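Catalase-3 (Neurospora crassa, PDB 4AJ9) breaks down hydrogen peroxide to oxygen and water with the help of heme, and so probably protects cells from its toxic effects. Local coordinates at residues Phe438-Thr443 with Pro508-Asn513; Phe449-Pro454 with Asn513-Gly518; Gly542-Lys547 with Val589-Ala594. All coordinates share one frame; numbering follows the deposited sequence. Where two conformers were deposited one is given.

Contact 1 of 3, residues Phe438-Thr443 with Pro508-Asn513; sequences FDDHYT and PTYYHN
T443 and Y510 bring the loops 438-443 and 508-513 together, their CA atoms 5.5 Å apart; T443 opens helix 443-450, and Y442 is its N-cap residue. D440 shapes this helix start through an Asx turn and motif, its OD1 accepting from Y442 N and, through the syn lone pair, from T443 N at 2.9 Å. Its OD2 takes the T443 hydroxyl. With CG anti to the backbone N (chi1 -177°), the carboxylate reaches both that helix start and the edge of Y510, where D440 OD2 lies 3.5 Å from Y510 CD1. Y442 CD2 lies over one face of the Y510 ring, 3.6 Å from Y510 CE2, the two planes inclined by 45°. Tyrosine suits position 510: the ring offers a face to Y442 and an edge to D440 OD2 and T443 OG1, while OH meets a water shared with D439 O and H441 N. A second water joins Y510 O to T443 OG1. H512 donates from NE2, in its ring plane, to T443 O at 2.9 Å, and its ND1 accepts from N514 N. Outward, H512 rests on R446 and L447 of helix 443-450, while Y442 lies against K486 and I487 of helix 474-487 and bonds through OH to Q483.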
ATOM      1  N   PHE C 438     -35.025  16.631 -14.975  1.00  8.26           N
ATOM      2  CA  PHE C 438     -34.110  15.627 -15.510  1.00  8.51           C
ATOM      3  C   PHE C 438     -34.882  14.467 -16.153  1.00 11.03           C
ATOM      4  O   PHE C 438     -34.276  13.553 -16.709  1.00  8.87           O
ATOM      5  CB  PHE C 438     -33.213  15.073 -14.377  1.00  9.83           C
ATOM      6  CG  PHE C 438     -32.004  15.935 -14.044  1.00 10.65           C
ATOM      7  CD1 PHE C 438     -32.091  17.323 -14.008  1.00  9.21           C
ATOM      8  CD2 PHE C 438     -30.778  15.342 -13.750  1.00  8.93           C
ATOM      9  CE1 PHE C 438     -30.978  18.102 -13.696  1.00 14.14           C
ATOM     10  CE2 PHE C 438     -29.663  16.113 -13.437  1.00  9.15           C
ATOM     11  CZ  PHE C 438     -29.755  17.495 -13.410  1.00 10.38           C
ATOM     12  N   ASP C 439     -36.215  14.521 -16.095  1.00 12.27           N
ATOM     13  CA  ASP C 439     -37.075  13.365 -16.389  1.00 11.15           C
ATOM     14  C   ASP C 439     -37.086  12.797 -17.821  1.00  9.54           C
ATOM     15  O   ASP C 439     -37.453  11.637 -18.014  1.00 14.52           O
ATOM     16  CB  ASP C 439     -38.523  13.655 -15.966  1.00 12.28           C
ATOM     17  CG  ASP C 439     -38.736  13.522 -14.467  1.00 23.89           C
ATOM     18  OD1 ASP C 439     -37.780  13.132 -13.767  1.00 21.15           O
ATOM     19  OD2 ASP C 439     -39.867  13.791 -13.995  1.00 31.64           O
ATOM     20  N   ASP C 440     -36.718  13.599 -18.816  1.00  8.60           N
ATOM     21  CA  ASP C 440     -36.869  13.183 -20.216  1.00 11.21           C
ATOM     22  C   ASP C 440     -35.654  12.410 -20.728  1.00  8.00           C
ATOM     23  O   ASP C 440     -34.580  12.976 -20.892  1.00  9.75           O
ATOM     24  CB  ASP C 440     -37.142  14.401 -21.109  1.00 10.81           C
ATOM     25  CG  ASP C 440     -37.377  14.030 -22.571  1.00 14.40           C
ATOM     26  OD1 ASP C 440     -36.742  13.078 -23.075  1.00 10.30           O
ATOM     27  OD2 ASP C 440     -38.196  14.707 -23.226  1.00 12.40           O
ATOM     28  N   HIS C 441     -35.840  11.122 -21.012  1.00  6.87           N
ATOM     29  CA  HIS C 441     -34.713  10.265 -21.371  1.00 10.47           C
ATOM     30  C   HIS C 441     -34.665   9.854 -22.838  1.00 14.93           C
ATOM     31  O   HIS C 441     -33.750   9.133 -23.243  1.00  9.53           O
ATOM     32  CB  HIS C 441     -34.722   9.005 -20.502  1.00  6.29           C
ATOM     33  CG  HIS C 441     -34.809   9.286 -19.037  1.00  8.33           C
ATOM     34  ND1 HIS C 441     -33.916  10.110 -18.385  1.00 10.46           N
ATOM     35  CD2 HIS C 441     -35.678   8.847 -18.095  1.00  5.90           C
ATOM     36  CE1 HIS C 441     -34.227  10.164 -17.101  1.00  7.38           C
ATOM     37  NE2 HIS C 441     -35.293   9.407 -16.899  1.00 10.13           N
ATOM     38  N   TYR C 442     -35.623  10.327 -23.636  1.00  7.06           N
ATOM     39  CA  TYR C 442     -35.823   9.790 -24.976  1.00  8.39           C
ATOM     40  C   TYR C 442     -35.736  10.826 -26.087  1.00  5.49           C
ATOM     41  O   TYR C 442     -35.362  10.511 -27.219  1.00  7.28           O
ATOM     42  CB  TYR C 442     -37.174   9.082 -25.030  1.00  7.20           C
ATOM     43  CG  TYR C 442     -37.355   8.067 -23.923  1.00  9.23           C
ATOM     44  CD1 TYR C 442     -36.835   6.785 -24.040  1.00  6.25           C
ATOM     45  CD2 TYR C 442     -38.049   8.389 -22.760  1.00 11.10           C
ATOM     46  CE1 TYR C 442     -37.004   5.847 -23.030  1.00  9.42           C
ATOM     47  CE2 TYR C 442     -38.214   7.457 -21.737  1.00 10.39           C
ATOM     48  CZ  TYR C 442     -37.693   6.191 -21.882  1.00  9.61           C
ATOM     49  OH  TYR C 442     -37.868   5.266 -20.881  1.00  6.37           O
ATOM     50  N   THR C 443     -36.077  12.068 -25.762  1.00  9.37           N
ATOM     51  CA  THR C 443     -36.120  13.119 -26.770  1.00 12.55           C
ATOM     52  C   THR C 443     -34.771  13.312 -27.457  1.00 10.20           C
ATOM     53  O   THR C 443     -34.700  13.372 -28.688  1.00 10.11           O
ATOM     54  CB  THR C 443     -36.648  14.448 -26.184  1.00 10.83           C
ATOM     55  OG1 THR C 443     -38.011  14.278 -25.775  1.00 10.67           O
ATOM     56  CG2 THR C 443     -36.561  15.557 -27.212  1.00 10.33           C
ATOM     57  N   PRO C 508     -45.667   7.202 -29.076  1.00 22.44           N
ATOM     58  CA  PRO C 508     -45.236   8.480 -29.650  1.00 17.26           C
ATOM     59  C   PRO C 508     -44.938   9.619 -28.670  1.00 13.89           C
ATOM     60  O   PRO C 508     -44.586  10.699 -29.132  1.00 11.14           O
ATOM     61  CB  PRO C 508     -46.422   8.866 -30.535  1.00 14.02           C
ATOM     62  CG  PRO C 508     -47.596   8.282 -29.835  1.00 18.50           C
ATOM     63  CD  PRO C 508     -47.121   6.999 -29.212  1.00 20.43           C
ATOM     64  N   THR C 509     -45.078   9.395 -27.369  1.00 12.20           N
ATOM     65  CA  THR C 509     -44.885  10.461 -26.387  1.00 12.31           C
ATOM     66  C   THR C 509     -43.652  11.320 -26.699  1.00 17.86           C
ATOM     67  O   THR C 509     -43.719  12.556 -26.720  1.00 13.86           O
ATOM     68  CB  THR C 509     -44.764   9.878 -24.964  1.00 14.81           C
ATOM     69  OG1 THR C 509     -45.893   9.041 -24.698  1.00 18.69           O
ATOM     70  CG2 THR C 509     -44.690  10.995 -23.906  1.00 10.26           C
ATOM     71  N   TYR C 510     -42.527  10.670 -26.975  1.00 10.80           N
ATOM     72  CA  TYR C 510     -41.291  11.410 -27.177  1.00 13.93           C
ATOM     73  C   TYR C 510     -40.859  11.545 -28.646  1.00 10.08           C
ATOM     74  O   TYR C 510     -39.858  12.179 -28.930  1.00 13.50           O
ATOM     75  CB  TYR C 510     -40.168  10.807 -26.311  1.00  8.79           C
ATOM     76  CG  TYR C 510     -40.458  10.839 -24.817  1.00  9.82           C
ATOM     77  CD1 TYR C 510     -40.092  11.931 -24.042  1.00 11.99           C
ATOM     78  CD2 TYR C 510     -41.085   9.776 -24.189  1.00  9.52           C
ATOM     79  CE1 TYR C 510     -40.347  11.969 -22.688  1.00 11.57           C
ATOM     80  CE2 TYR C 510     -41.359   9.805 -22.831  1.00  9.51           C
ATOM     81  CZ  TYR C 510     -40.987  10.909 -22.087  1.00 12.45           C
ATOM     82  OH  TYR C 510     -41.241  10.950 -20.734  1.00 18.58           O
ATOM     83  N   TYR C 511     -41.613  10.965 -29.580  1.00  9.64           N
ATOM     84  CA  TYR C 511     -41.217  11.023 -30.990  1.00 13.18           C
ATOM     85  C   TYR C 511     -41.195  12.469 -31.492  1.00  9.23           C
ATOM     86  O   TYR C 511     -42.003  13.287 -31.077  1.00 10.50           O
ATOM     87  CB  TYR C 511     -42.172  10.225 -31.885  1.00 14.02           C
ATOM     88  CG  TYR C 511     -42.289   8.741 -31.613  1.00 14.71           C
ATOM     89  CD1 TYR C 511     -41.412   8.079 -30.751  1.00 12.85           C
ATOM     90  CD2 TYR C 511     -43.280   7.993 -32.235  1.00 14.24           C
ATOM     91  CE1 TYR C 511     -41.544   6.718 -30.510  1.00 13.08           C
ATOM     92  CE2 TYR C 511     -43.412   6.638 -32.005  1.00 10.39           C
ATOM     93  CZ  TYR C 511     -42.549   6.003 -31.144  1.00 12.36           C
ATOM     94  OH  TYR C 511     -42.709   4.648 -30.927  1.00 11.67           O
ATOM     95  N   HIS C 512     -40.268  12.776 -32.389  1.00  9.77           N
ATOM     96  CA  HIS C 512     -40.212  14.094 -33.009  1.00 11.96           C
ATOM     97  C   HIS C 512     -39.300  13.979 -34.211  1.00 17.13           C
ATOM     98  O   HIS C 512     -38.626  12.959 -34.375  1.00 11.99           O
ATOM     99  CB  HIS C 512     -39.684  15.140 -32.023  1.00 14.51           C
ATOM    100  CG  HIS C 512     -38.231  14.981 -31.686  1.00 14.80           C
ATOM    101  ND1 HIS C 512     -37.225  15.513 -32.465  1.00 13.05           N
ATOM    102  CD2 HIS C 512     -37.616  14.355 -30.653  1.00 14.50           C
ATOM    103  CE1 HIS C 512     -36.052  15.220 -31.927  1.00 14.63           C
ATOM    104  NE2 HIS C 512     -36.261  14.518 -30.826  1.00 12.80           N
ATOM    105  N   ASN C 513     -39.274  15.015 -35.047  1.00  9.88           N
ATOM    106  CA  ASN C 513     -38.483  14.999 -36.280  1.00  9.96           C
ATOM    107  C   ASN C 513     -37.356  16.023 -36.294  1.00 16.70           C
ATOM    108  O   ASN C 513     -36.791  16.315 -37.345  1.00 12.20           O
ATOM    109  CB  ASN C 513     -39.389  15.267 -37.482  1.00 19.94           C
ATOM    110  CG  ASN C 513     -40.585  14.350 -37.509  1.00 32.43           C
ATOM    111  OD1 ASN C 513     -40.450  13.143 -37.324  1.00 24.65           O
ATOM    112  ND2 ASN C 513     -41.768  14.919 -37.709  1.00 27.86           N
TER
HETATM  113  O   HOH W   1     -38.554  10.073 -19.723  1.00  9.80           O
HETATM  114  O   HOH W   2     -39.801  15.059 -27.641  1.00 15.99           O

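Contact 2 of 3, residues Phe449-Pro454 with Asn513-Gly518; sequences FNSLTP and NNVTRG
S451 and T516 are joined by a bond from the backbone: T516 N donates to S451 OG at 2.8 Å, with an N-H...O angle of 159°. One residue earlier in the first segment, N450 ND2 donates to N514 O at 3.1 Å, the acceptor lying close to the amide plane but the donor tilted from the plane of the carbonyl. Between these two grips the chains come close, S451 CA to V515 CA 4.8 Å, and V515 lays CG1 against N450 O at 3.6 Å. T516 CG2 packs against S451 OG, also at 3.6 Å.

The second shell fixes these groups. S451 OG stands beside its own backbone N (chi1 -58°), from where it also donates to L447 O, so a small hydroxyl serves helix and loop at once. N450 uses its amide even more fully: ND2 has a second acceptor in H512 O, and OD1 receives R446 NE, which holds the amide from turning over. A leucine here would probably deprive N514 O and H512 O of their shared donor and R446 of its acceptor, weakening the hold on the loop. A water bound to N513 OD1 also reaches N450 OD1, weakly. Beyond T516, E300 accepts from T516 OG1 and from R517 N.

The arrangement is an extended connection bound by polar side chains to the C-terminal end of a helix. Here that connection runs from helix 489-499 toward strand 533-537 of the parallel sheet.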
ATOM      1  N   PHE C 449     -30.365  10.391 -33.370  1.00  8.75           N
ATOM      2  CA  PHE C 449     -30.636   9.459 -34.454  1.00  9.05           C
ATOM      3  C   PHE C 449     -31.161  10.185 -35.710  1.00 11.67           C
ATOM      4  O   PHE C 449     -30.719   9.904 -36.831  1.00 12.41           O
ATOM      5  CB  PHE C 449     -31.608   8.374 -33.994  1.00 11.50           C
ATOM      6  CG  PHE C 449     -31.852   7.314 -35.028  1.00 10.95           C
ATOM      7  CD1 PHE C 449     -30.988   6.247 -35.160  1.00 13.98           C
ATOM      8  CD2 PHE C 449     -32.945   7.397 -35.879  1.00 13.12           C
ATOM      9  CE1 PHE C 449     -31.207   5.268 -36.127  1.00 14.15           C
ATOM     10  CE2 PHE C 449     -33.170   6.425 -36.844  1.00  9.90           C
ATOM     11  CZ  PHE C 449     -32.302   5.361 -36.967  1.00 14.03           C
ATOM     12  N   ASN C 450     -32.103  11.111 -35.525  1.00  8.57           N
ATOM     13  CA  ASN C 450     -32.610  11.905 -36.646  1.00 11.44           C
ATOM     14  C   ASN C 450     -31.520  12.637 -37.401  1.00 10.54           C
ATOM     15  O   ASN C 450     -31.692  12.976 -38.567  1.00 12.70           O
ATOM     16  CB  ASN C 450     -33.607  12.972 -36.176  1.00  8.65           C
ATOM     17  CG  ASN C 450     -34.909  12.393 -35.720  1.00 12.38           C
ATOM     18  OD1 ASN C 450     -35.207  11.232 -35.985  1.00 13.79           O
ATOM     19  ND2 ASN C 450     -35.701  13.198 -35.008  1.00 13.43           N
ATOM     20  N   SER C 451     -30.413  12.926 -36.722  1.00  9.01           N
ATOM     21  CA  SER C 451     -29.416  13.850 -37.254  1.00  7.51           C
ATOM     22  C   SER C 451     -28.277  13.123 -37.961  1.00 11.55           C
ATOM     23  O   SER C 451     -27.284  13.733 -38.331  1.00 12.82           O
ATOM     24  CB  SER C 451     -28.867  14.740 -36.135  1.00 11.64           C
ATOM     25  OG  SER C 451     -29.914  15.473 -35.511  1.00  5.48           O
ATOM     26  N   LEU C 452     -28.425  11.813 -38.141  1.00 12.10           N
ATOM     27  CA  LEU C 452     -27.419  11.022 -38.840  1.00 10.05           C
ATOM     28  C   LEU C 452     -27.876  10.728 -40.267  1.00 13.14           C
ATOM     29  O   LEU C 452     -29.080  10.724 -40.548  1.00 11.95           O
ATOM     30  CB  LEU C 452     -27.175   9.701 -38.103  1.00 11.88           C
ATOM     31  CG  LEU C 452     -26.755   9.760 -36.635  1.00 16.08           C
ATOM     32  CD1 LEU C 452     -26.781   8.367 -36.020  1.00  9.78           C
ATOM     33  CD2 LEU C 452     -25.377  10.388 -36.477  1.00  8.33           C
ATOM     34  N   THR C 453     -26.921  10.472 -41.161  1.00 12.74           N
ATOM     35  CA  THR C 453     -27.248  10.058 -42.523  1.00 14.39           C
ATOM     36  C   THR C 453     -27.928   8.688 -42.513  1.00 14.11           C
ATOM     37  O   THR C 453     -27.866   7.959 -41.515  1.00 12.21           O
ATOM     38  CB  THR C 453     -25.999   9.998 -43.437  1.00 18.73           C
ATOM     39  OG1 THR C 453     -25.229   8.833 -43.128  1.00 17.36           O
ATOM     40  CG2 THR C 453     -25.140  11.235 -43.268  1.00 14.32           C
ATOM     41  N   PRO C 454     -28.607   8.337 -43.615  1.00 18.20           N
ATOM     42  CA  PRO C 454     -29.345   7.071 -43.658  1.00  9.28           C
ATOM     43  C   PRO C 454     -28.483   5.832 -43.381  1.00  9.27           C
ATOM     44  O   PRO C 454     -28.930   4.950 -42.654  1.00 14.04           O
ATOM     45  CB  PRO C 454     -29.886   7.036 -45.089  1.00 17.10           C
ATOM     46  CG  PRO C 454     -30.054   8.481 -45.443  1.00 17.21           C
ATOM     47  CD  PRO C 454     -28.884   9.177 -44.795  1.00 14.68           C
ATOM     48  N   ASN C 513     -39.274  15.015 -35.047  1.00  9.88           N
ATOM     49  CA  ASN C 513     -38.483  14.999 -36.280  1.00  9.96           C
ATOM     50  C   ASN C 513     -37.356  16.023 -36.294  1.00 16.70           C
ATOM     51  O   ASN C 513     -36.791  16.315 -37.345  1.00 12.20           O
ATOM     52  CB  ASN C 513     -39.389  15.267 -37.482  1.00 19.94           C
ATOM     53  CG  ASN C 513     -40.585  14.350 -37.509  1.00 32.43           C
ATOM     54  OD1 ASN C 513     -40.450  13.143 -37.324  1.00 24.65           O
ATOM     55  ND2 ASN C 513     -41.768  14.919 -37.709  1.00 27.86           N
ATOM     56  N   ASN C 514     -37.036  16.581 -35.135  1.00  9.12           N
ATOM     57  CA  ASN C 514     -35.988  17.598 -35.080  1.00 14.80           C
ATOM     58  C   ASN C 514     -34.593  17.055 -35.412  1.00 18.62           C
ATOM     59  O   ASN C 514     -34.274  15.899 -35.133  1.00 10.21           O
ATOM     60  CB  ASN C 514     -36.009  18.309 -33.724  1.00 11.53           C
ATOM     61  CG  ASN C 514     -37.241  19.184 -33.553  1.00 24.94           C
ATOM     62  OD1 ASN C 514     -37.563  19.988 -34.425  1.00 29.37           O
ATOM     63  ND2 ASN C 514     -37.944  19.019 -32.439  1.00 21.35           N
ATOM     64  N   VAL C 515     -33.771  17.893 -36.030  1.00 11.73           N
ATOM     65  CA  VAL C 515     -32.408  17.514 -36.371  1.00 11.55           C
ATOM     66  C   VAL C 515     -31.470  18.598 -35.862  1.00 21.30           C
ATOM     67  O   VAL C 515     -31.879  19.740 -35.675  1.00 14.38           O
ATOM     68  CB  VAL C 515     -32.227  17.397 -37.884  1.00 13.00           C
ATOM     69  CG1 VAL C 515     -33.124  16.298 -38.448  1.00 15.95           C
ATOM     70  CG2 VAL C 515     -32.533  18.726 -38.546  1.00 16.56           C
ATOM     71  N   THR C 516     -30.213  18.241 -35.637  1.00 21.32           N
ATOM     72  CA  THR C 516     -29.216  19.219 -35.210  1.00 13.78           C
ATOM     73  C   THR C 516     -27.887  18.932 -35.899  1.00 11.63           C
ATOM     74  O   THR C 516     -27.605  17.796 -36.255  1.00  9.10           O
ATOM     75  CB  THR C 516     -29.032  19.221 -33.680  1.00 14.13           C
ATOM     76  OG1 THR C 516     -28.143  20.279 -33.311  1.00 11.14           O
ATOM     77  CG2 THR C 516     -28.477  17.879 -33.185  1.00  9.09           C
ATOM     78  N   ARG C 517     -27.084  19.968 -36.096  1.00 11.38           N
ATOM     79  CA  ARG C 517     -25.821  19.824 -36.802  1.00 12.55           C
ATOM     80  C   ARG C 517     -24.705  19.379 -35.876  1.00 12.09           C
ATOM     81  O   ARG C 517     -24.811  19.478 -34.652  1.00 13.87           O
ATOM     82  CB  ARG C 517     -25.407  21.152 -37.441  1.00 13.81           C
ATOM     83  CG  ARG C 517     -25.011  22.242 -36.430  1.00 12.88           C
ATOM     84  CD  ARG C 517     -24.482  23.476 -37.161  1.00 19.17           C
ATOM     85  NE  ARG C 517     -24.022  24.536 -36.264  1.00 19.73           N
ATOM     86  CZ  ARG C 517     -24.655  25.693 -36.084  1.00 29.15           C
ATOM     87  NH1 ARG C 517     -25.783  25.941 -36.739  1.00 31.27           N
ATOM     88  NH2 ARG C 517     -24.162  26.608 -35.253  1.00 20.41           N
ATOM     89  N   GLY C 518     -23.620  18.909 -36.469  1.00 12.41           N
ATOM     90  CA  GLY C 518     -22.407  18.677 -35.709  1.00 12.35           C
ATOM     91  C   GLY C 518     -22.306  17.343 -34.992  1.00 19.11           C
ATOM     92  O   GLY C 518     -21.376  17.148 -34.209  1.00 16.71           O
TER
HETATM   93  O   HOH W   3     -38.064  11.641 -37.654  1.00 18.22           O

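Contact 3 of 3, residues Gly542-Lys547 with Val589-Ala594; sequences GGSLDK and VVAEGA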
ATOM      1  N   GLY C 542       8.787 -10.210 -61.523  1.00 28.56           N
ATOM      2  CA  GLY C 542       8.540  -9.249 -62.587  1.00 27.58           C
ATOM      3  C   GLY C 542       8.937  -7.838 -62.199  1.00 33.94           C
ATOM      4  O   GLY C 542       9.755  -7.643 -61.304  1.00 31.69           O
ATOM      5  N   GLY C 543       8.353  -6.849 -62.870  1.00 28.23           N
ATOM      6  CA  GLY C 543       8.725  -5.466 -62.643  1.00 23.18           C
ATOM      7  C   GLY C 543       7.825  -4.720 -61.678  1.00 24.49           C
ATOM      8  O   GLY C 543       7.990  -3.516 -61.475  1.00 23.31           O
ATOM      9  N   SER C 544       6.887  -5.437 -61.068  1.00 19.63           N
ATOM     10  CA  SER C 544       5.901  -4.829 -60.173  1.00 27.79           C
ATOM     11  C   SER C 544       6.519  -3.974 -59.060  1.00 21.59           C
ATOM     12  O   SER C 544       6.062  -2.864 -58.790  1.00 20.95           O
ATOM     13  CB  SER C 544       5.000  -5.909 -59.564  1.00 18.58           C
ATOM     14  OG  SER C 544       3.942  -5.329 -58.817  1.00 16.43           O
ATOM     15  N   LEU C 545       7.563  -4.489 -58.421  1.00 22.65           N
ATOM     16  CA  LEU C 545       8.168  -3.794 -57.292  1.00 17.61           C
ATOM     17  C   LEU C 545       8.660  -2.400 -57.665  1.00 22.94           C
ATOM     18  O   LEU C 545       8.402  -1.436 -56.942  1.00 22.27           O
ATOM     19  CB  LEU C 545       9.298  -4.627 -56.686  1.00 21.56           C
ATOM     20  CG  LEU C 545       9.244  -4.792 -55.167  1.00 32.93           C
ATOM     21  CD1 LEU C 545       7.803  -4.913 -54.681  1.00 23.05           C
ATOM     22  CD2 LEU C 545      10.074  -5.985 -54.712  1.00 19.68           C
ATOM     23  N   ASP C 546       9.370  -2.291 -58.788  1.00 22.10           N
ATOM     24  CA  ASP C 546       9.864  -0.992 -59.259  1.00 27.79           C
ATOM     25  C   ASP C 546       8.733   0.011 -59.438  1.00 15.93           C
ATOM     26  O   ASP C 546       8.849   1.178 -59.055  1.00 20.31           O
ATOM     27  CB  ASP C 546      10.636  -1.136 -60.574  1.00 23.45           C
ATOM     28  CG  ASP C 546      12.076  -1.555 -60.362  1.00 41.88           C
ATOM     29  OD1 ASP C 546      12.729  -1.010 -59.444  1.00 37.67           O
ATOM     30  OD2 ASP C 546      12.551  -2.434 -61.108  1.00 48.39           O
ATOM     31  N   LYS C 547       7.638  -0.450 -60.029  1.00 19.28           N
ATOM     32  CA  LYS C 547       6.481   0.397 -60.245  1.00 18.25           C
ATOM     33  C   LYS C 547       5.824   0.735 -58.913  1.00 23.44           C
ATOM     34  O   LYS C 547       5.287   1.828 -58.731  1.00 18.81           O
ATOM     35  CB  LYS C 547       5.479  -0.305 -61.158  1.00 23.39           C
ATOM     36  CG  LYS C 547       6.047  -0.724 -62.503  1.00 27.58           C
ATOM     37  CD  LYS C 547       5.036  -1.573 -63.267  1.00 36.45           C
ATOM     38  CE  LYS C 547       5.553  -1.977 -64.642  1.00 43.69           C
ATOM     39  NZ  LYS C 547       4.664  -2.988 -65.286  1.00 36.71           N
ATOM     40  N   VAL C 589      -4.200  -0.501 -52.807  0.50 12.20           N
ATOM     41  CA  VAL C 589      -3.941  -0.393 -54.238  0.50 10.40           C
ATOM     42  C   VAL C 589      -3.068  -1.533 -54.750  0.50 12.92           C
ATOM     43  O   VAL C 589      -1.981  -1.781 -54.229  0.50 14.17           O
ATOM     44  CB  VAL C 589      -3.294   0.960 -54.600  0.50 11.71           C
ATOM     45  CG1 VAL C 589      -4.283   2.093 -54.381  0.50 11.86           C
ATOM     46  CG2 VAL C 589      -2.035   1.184 -53.782  0.50 12.01           C
ATOM     47  N   VAL C 590      -3.556  -2.229 -55.771  1.00 15.05           N
ATOM     48  CA  VAL C 590      -2.797  -3.312 -56.374  1.00 11.04           C
ATOM     49  C   VAL C 590      -1.868  -2.714 -57.424  1.00 14.34           C
ATOM     50  O   VAL C 590      -2.321  -2.027 -58.341  1.00  7.92           O
ATOM     51  CB  VAL C 590      -3.714  -4.372 -56.980  1.00 14.35           C
ATOM     52  CG1 VAL C 590      -2.922  -5.635 -57.306  1.00 13.11           C
ATOM     53  CG2 VAL C 590      -4.827  -4.694 -56.004  1.00 12.76           C
ATOM     54  N   ALA C 591      -0.567  -2.943 -57.260  1.00  8.08           N
ATOM     55  CA  ALA C 591       0.422  -2.440 -58.208  1.00 14.26           C
ATOM     56  C   ALA C 591       0.420  -3.313 -59.451  1.00 16.69           C
ATOM     57  O   ALA C 591       0.180  -4.515 -59.367  1.00 14.44           O
ATOM     58  CB  ALA C 591       1.820  -2.406 -57.577  1.00 16.13           C
ATOM     59  N   GLU C 592       0.677  -2.708 -60.606  1.00 17.87           N
ATOM     60  CA  GLU C 592       0.648  -3.461 -61.857  1.00 15.76           C
ATOM     61  C   GLU C 592       1.546  -4.685 -61.777  1.00 20.26           C
ATOM     62  O   GLU C 592       2.697  -4.589 -61.357  1.00 15.75           O
ATOM     63  CB  GLU C 592       1.059  -2.587 -63.037  1.00 20.40           C
ATOM     64  CG  GLU C 592       0.877  -3.282 -64.373  1.00 27.40           C
ATOM     65  CD  GLU C 592       0.952  -2.325 -65.542  1.00 23.43           C
ATOM     66  OE1 GLU C 592       1.790  -1.398 -65.497  1.00 31.93           O
ATOM     67  OE2 GLU C 592       0.160  -2.497 -66.496  1.00 33.14           O
ATOM     68  N   GLY C 593       1.006  -5.835 -62.169  1.00 14.28           N
ATOM     69  CA  GLY C 593       1.758  -7.075 -62.162  1.00 18.10           C
ATOM     70  C   GLY C 593       1.406  -7.952 -60.977  1.00 23.11           C
ATOM     71  O   GLY C 593       1.585  -9.169 -61.013  1.00 13.97           O
ATOM     72  N   ALA C 594       0.898  -7.334 -59.918  1.00 15.83           N
ATOM     73  CA  ALA C 594       0.586  -8.072 -58.702  1.00 15.56           C
ATOM     74  C   ALA C 594      -0.649  -8.951 -58.871  1.00 16.05           C
ATOM     75  O   ALA C 594      -0.954  -9.762 -58.004  1.00 17.26           O
ATOM     76  CB  ALA C 594       0.404  -7.113 -57.530  1.00 14.78           C
TER
HETATM   77  O   HOH W   4       4.674  -5.223 -63.971  1.00 27.80           O
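A591, just past strand 587-590, turns its CB toward helix 544-557 and meets S544 OG at 3.8 Å; a small methyl suits this buried spot, where A548 also touches it. E592 follows and gives the largest share of this segment's side of the contact. Its backbone O accepts from S544 OG at 2.9 Å, the hydroxyl standing 46° out of the carbonyl plane. S544 turns OG away from its own N (chi1 -173°) and toward E592 O; S544 OG also bonds S538 OG, just past strand 533-537. The extended E592 side chain crosses the equally extended K547, forming a salt bridge from E592 OE1 to K547 NZ at 3.3 Å, weak as a hydrogen bond. K547 NZ donates to a water that bonds weakly to E592 O, and E592 OE2 accepts from S632 N. Only glycine suits position 593, since any CB would lie 3.2 Å from S544 CB and be jammed against E592 O. Finally A594 N returns to A591 O, closing a type II turn. The loop leaving one parallel strand thus rests on the first turn of the helix that follows its neighbour, strand 533-537. This is the switch point of a doubly wound alpha/beta sheet, consistent with the glutaminase-like clan of this C-terminal domain.

Contacts 1 and 2 lie at the surface and secure successive parts of one loop, 508-518, to opposite ends of helix 443-450; they share N513 and touch through H512 and N450. Contact 1 mixes aromatic packing with polar bonds at the helix start, whereas contact 2, at the helix end, relies almost wholly on side chains bonding backbone groups. Contact 3 is partly buried and belongs to a different unit, the parallel sheet of the C-terminal domain, its nearest atoms about 25 Å from those of contact 2. There small residues and a glycine allow close approach, and the charged pair K547-E592 occupies its outer side, a salt bridge that neither of the other two contacts has.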